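Local coordinates for protein glutamate racemase (Escherichia coli, PDB 2JFN) that belongs to the Asp/Glu/hydantoin racemase family and binds glutamic acid and uridine-5'-diphosphate-N-acetylmuramoyl-L-alanine in separate pockets, at residues A229-A232 with R233-W237. Sequence-based numbering, arbitrary orientation.
Sequences AAIA and RRTAW. With UMA (uridine-5'-diphosphate-N-acetylmuramoyl-L-alanine), chain C.
The guanidinium of R233 lies back over the preceding turn of its own helix, with A230 CA and A229 O under one face, toward the rim; A230 CA is 3.4 Å from R233 NH2. At the edge of the same group, in its plane, sits O2A of UMA, which takes a weak hydrogen bond from R233 NH2 at 3.3 Å. A bend at chi3 (-66°) folds the chain back, bringing NH1 beside A229 CB. R234 sends its side chain elsewhere: with CG anti to the backbone N (chi1 178°) it runs along the ligand, and the methyl C20 of UMA rests on one face of its guanidinium, 3.4 Å from R234 NE. Between the arginines the ligand meets smaller side chains, A230 CB packing 3.4 Å from the ribose O4B and I231 CD1 touching the uracil ring at N3. The positive charge of R233 beside the alpha phosphate may steady the diphosphate. Behind them the backbone is ordinary alpha helix, R233 N bonding to A229 O and A236 N to A232 O. I231 O accepts twice, from T235 N at 2.8 Å and from T235 OG1 at 2.9 Å, the donors arriving from opposite faces of the carbonyl plane; the buried threonine's hydroxyl hydrogen is spent on its own helix. On the first turns of helix 228-241, A230, I231, R233 and R234 form one wall of the UMA pocket; UMA is also held by R104 (helix 93-106) and K119 (helix 118-124), while I231 and T235 pack against V36 and I40 of helix 33-43 and V89 of strand 87-90.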
ATOM      1  N   ALA A 229       4.906   7.987   5.413  1.00 28.66           N
ATOM      2  CA  ALA A 229       6.118   8.658   5.869  1.00 28.46           C
ATOM      3  C   ALA A 229       6.994   7.730   6.706  1.00 28.23           C
ATOM      4  O   ALA A 229       8.215   7.776   6.607  1.00 28.75           O
ATOM      5  CB  ALA A 229       5.755   9.907   6.675  1.00 28.89           C
ATOM      6  N   ALA A 230       6.375   6.885   7.522  1.00 28.21           N
ATOM      7  CA  ALA A 230       7.138   5.958   8.359  1.00 28.47           C
ATOM      8  C   ALA A 230       7.854   4.900   7.518  1.00 29.04           C
ATOM      9  O   ALA A 230       8.946   4.440   7.883  1.00 28.26           O
ATOM     10  CB  ALA A 230       6.226   5.282   9.363  1.00 28.62           C
ATOM     11  N   ILE A 231       7.230   4.509   6.404  1.00 28.95           N
ATOM     12  CA  ILE A 231       7.815   3.518   5.504  1.00 29.12           C
ATOM     13  C   ILE A 231       9.018   4.153   4.839  1.00 29.33           C
ATOM     14  O   ILE A 231      10.060   3.518   4.657  1.00 29.46           O
ATOM     15  CB  ILE A 231       6.825   3.101   4.392  1.00 29.08           C
ATOM     16  CG1 ILE A 231       5.588   2.465   5.016  1.00 29.21           C
ATOM     17  CG2 ILE A 231       7.507   2.136   3.411  1.00 28.24           C
ATOM     18  CD1 ILE A 231       5.881   1.224   5.788  1.00 28.47           C
ATOM     19  N   ALA A 232       8.858   5.415   4.465  1.00 29.68           N
ATOM     20  CA  ALA A 232       9.924   6.163   3.825  1.00 30.26           C
ATOM     21  C   ALA A 232      11.130   6.186   4.772  1.00 31.19           C
ATOM     22  O   ALA A 232      12.246   5.844   4.374  1.00 31.16           O
ATOM     23  CB  ALA A 232       9.453   7.575   3.525  1.00 30.00           C
ATOM     24  N   ARG A 233      10.897   6.572   6.028  1.00 31.62           N
ATOM     25  CA  ARG A 233      11.975   6.621   7.015  1.00 32.55           C
ATOM     26  C   ARG A 233      12.621   5.247   7.201  1.00 32.57           C
ATOM     27  O   ARG A 233      13.839   5.140   7.287  1.00 32.69           O
ATOM     28  CB  ARG A 233      11.456   7.141   8.364  1.00 32.86           C
ATOM     29  CG  ARG A 233      11.071   8.622   8.360  1.00 32.98           C
ATOM     30  CD  ARG A 233      10.853   9.125   9.785  1.00 34.06           C
ATOM     31  NE  ARG A 233       9.703   8.492  10.430  1.00 34.89           N
ATOM     32  CZ  ARG A 233       8.445   8.893  10.266  1.00 35.40           C
ATOM     33  NH1 ARG A 233       8.174   9.931   9.488  1.00 35.59           N
ATOM     34  NH2 ARG A 233       7.455   8.248  10.869  1.00 35.89           N
ATOM     35  N   ARG A 234      11.809   4.196   7.262  1.00 32.61           N
ATOM     36  CA  ARG A 234      12.345   2.845   7.423  1.00 32.84           C
ATOM     37  C   ARG A 234      13.190   2.455   6.204  1.00 33.23           C
ATOM     38  O   ARG A 234      14.211   1.772   6.338  1.00 33.10           O
ATOM     39  CB  ARG A 234      11.208   1.839   7.609  1.00 32.78           C
ATOM     40  CG  ARG A 234      11.665   0.393   7.736  1.00 33.27           C
ATOM     41  CD  ARG A 234      12.628   0.186   8.908  1.00 33.63           C
ATOM     42  NE  ARG A 234      12.889  -1.235   9.130  1.00 34.67           N
ATOM     43  CZ  ARG A 234      13.723  -1.715  10.046  1.00 34.84           C
ATOM     44  NH1 ARG A 234      14.391  -0.884  10.835  1.00 35.01           N
ATOM     45  NH2 ARG A 234      13.885  -3.026  10.176  1.00 35.15           N
ATOM     46  N   THR A 235      12.762   2.900   5.025  1.00 32.93           N
ATOM     47  CA  THR A 235      13.472   2.616   3.778  1.00 33.19           C
ATOM     48  C   THR A 235      14.835   3.304   3.784  1.00 33.74           C
ATOM     49  O   THR A 235      15.856   2.693   3.448  1.00 33.08           O
ATOM     50  CB  THR A 235      12.648   3.091   2.555  1.00 32.74           C
ATOM     51  OG1 THR A 235      11.464   2.290   2.454  1.00 32.01           O
ATOM     52  CG2 THR A 235      13.457   2.962   1.256  1.00 32.30           C
ATOM     53  N   ALA A 236      14.848   4.573   4.182  1.00 34.60           N
ATOM     54  CA  ALA A 236      16.090   5.335   4.252  1.00 35.65           C
ATOM     55  C   ALA A 236      17.045   4.697   5.263  1.00 36.35           C
ATOM     56  O   ALA A 236      18.254   4.661   5.046  1.00 36.64           O
ATOM     57  CB  ALA A 236      15.798   6.780   4.643  1.00 35.86           C
ATOM     58  N   TRP A 237      16.508   4.185   6.367  1.00 37.16           N
ATOM     59  CA  TRP A 237      17.353   3.557   7.378  1.00 38.00           C
ATOM     60  C   TRP A 237      17.974   2.259   6.851  1.00 38.01           C
ATOM     61  O   TRP A 237      19.151   1.977   7.094  1.00 37.78           O
ATOM     62  CB  TRP A 237      16.548   3.244   8.641  1.00 38.98           C
ATOM     63  CG  TRP A 237      17.409   2.811   9.804  1.00 40.50           C
ATOM     64  CD1 TRP A 237      18.105   3.625  10.659  1.00 41.31           C
ATOM     65  CD2 TRP A 237      17.693   1.466  10.215  1.00 40.98           C
ATOM     66  NE1 TRP A 237      18.799   2.869  11.577  1.00 41.47           N
ATOM     67  CE2 TRP A 237      18.564   1.542  11.327  1.00 41.43           C
ATOM     68  CE3 TRP A 237      17.296   0.204   9.753  1.00 41.27           C
ATOM     69  CZ2 TRP A 237      19.046   0.402  11.983  1.00 41.56           C
ATOM     70  CZ3 TRP A 237      17.778  -0.930  10.405  1.00 41.51           C
ATOM     71  CH2 TRP A 237      18.643  -0.821  11.510  1.00 41.65           C
TER
HETATM   72  N1  UMA C1286       5.183   1.042   9.535  1.00 29.94           N
HETATM   73  C2  UMA C1286       5.069  -0.179   8.698  1.00 29.32           C
HETATM   74  N3  UMA C1286       6.273  -0.727   8.282  1.00 29.55           N
HETATM   75  C4  UMA C1286       7.550  -0.231   8.584  1.00 29.59           C
HETATM   76  C5  UMA C1286       7.593   1.024   9.446  1.00 29.56           C
HETATM   77  C6  UMA C1286       6.438   1.580   9.862  1.00 29.26           C
HETATM   78  O2  UMA C1286       4.005  -0.687   8.377  1.00 29.70           O
HETATM   79  O4  UMA C1286       8.539  -0.803   8.151  1.00 30.57           O
HETATM   80  C1B UMA C1286       3.885   1.651   9.993  1.00 29.97           C
HETATM   81  C2B UMA C1286       3.367   0.950  11.237  1.00 30.33           C
HETATM   82  O2' UMA C1286       1.901   0.742  11.242  1.00 29.77           O
HETATM   83  C3B UMA C1286       3.808   1.740  12.425  1.00 30.56           C
HETATM   84  C4B UMA C1286       3.730   3.126  11.812  1.00 31.30           C
HETATM   85  O4B UMA C1286       4.006   2.985  10.423  1.00 30.67           O
HETATM   86  O3B UMA C1286       2.810   1.429  13.434  1.00 31.06           O
HETATM   87  C5B UMA C1286       4.706   4.097  12.346  1.00 31.78           C
HETATM   88  O5B UMA C1286       5.966   3.528  12.394  1.00 33.40           O
HETATM   89  PA  UMA C1286       7.217   4.217  13.092  1.00 34.79           P
HETATM   90  O1A UMA C1286       8.378   3.528  12.510  1.00 34.47           O
HETATM   91  O2A UMA C1286       7.154   5.627  12.884  1.00 33.73           O
HETATM   92  O3A UMA C1286       7.042   3.773  14.641  1.00 35.18           O
HETATM   93  PB  UMA C1286       6.079   2.743  15.387  1.00 37.02           P
HETATM   94  O1B UMA C1286       4.684   3.108  15.266  1.00 36.86           O
HETATM   95  O2B UMA C1286       6.626   2.529  16.731  1.00 37.25           O
HETATM   96  O1' UMA C1286       6.438   1.373  14.555  1.00 37.25           O
HETATM   97  C1' UMA C1286       7.209   0.265  15.021  1.00 37.93           C
HETATM   98  C2' UMA C1286       8.090  -0.297  13.937  1.00 38.46           C
HETATM   99  N2' UMA C1286       9.071   0.694  13.455  1.00 38.63           N
HETATM  100  C7' UMA C1286      10.388   0.559  13.678  1.00 39.00           C
HETATM  101  O7' UMA C1286      10.869  -0.471  14.142  1.00 39.50           O
HETATM  102  C8' UMA C1286      11.308   1.709  13.325  1.00 39.26           C
HETATM  103  C3' UMA C1286       7.187  -0.800  12.797  1.00 38.65           C
HETATM  104  O3' UMA C1286       7.989  -1.445  11.749  1.00 39.05           O
HETATM  105  C4' UMA C1286       6.136  -1.808  13.318  1.00 38.99           C
HETATM  106  O4' UMA C1286       5.288  -2.238  12.272  1.00 39.14           O
HETATM  107  C5' UMA C1286       5.311  -1.170  14.441  1.00 39.08           C
HETATM  108  O5' UMA C1286       6.237  -0.705  15.494  1.00 38.34           O
HETATM  109  C6' UMA C1286       4.345  -2.131  15.109  1.00 39.49           C
HETATM  110  O6' UMA C1286       5.039  -3.279  15.575  1.00 40.33           O
HETATM  111  C18 UMA C1286       8.993  -2.482  11.888  1.00 39.32           C
HETATM  112  C19 UMA C1286       8.477  -3.859  11.632  1.00 39.68           C
HETATM  113  O18 UMA C1286       8.961  -4.827  12.192  1.00 40.46           O
HETATM  114  C20 UMA C1286      10.242  -2.054  11.090  1.00 39.34           C
HETATM  115  N4  UMA C1286       7.464  -3.931  10.752  1.00 39.52           N
HETATM  116  C21 UMA C1286       6.879  -5.168  10.218  1.00 39.62           C
HETATM  117  C22 UMA C1286       7.907  -6.188   9.643  1.00 39.22           C
HETATM  118  O19 UMA C1286       8.960  -5.723   9.150  1.00 39.54           O
HETATM  119  O20 UMA C1286       7.654  -7.417   9.711  1.00 39.22           O
HETATM  120  C23 UMA C1286       5.852  -4.816   9.134  1.00 39.39           C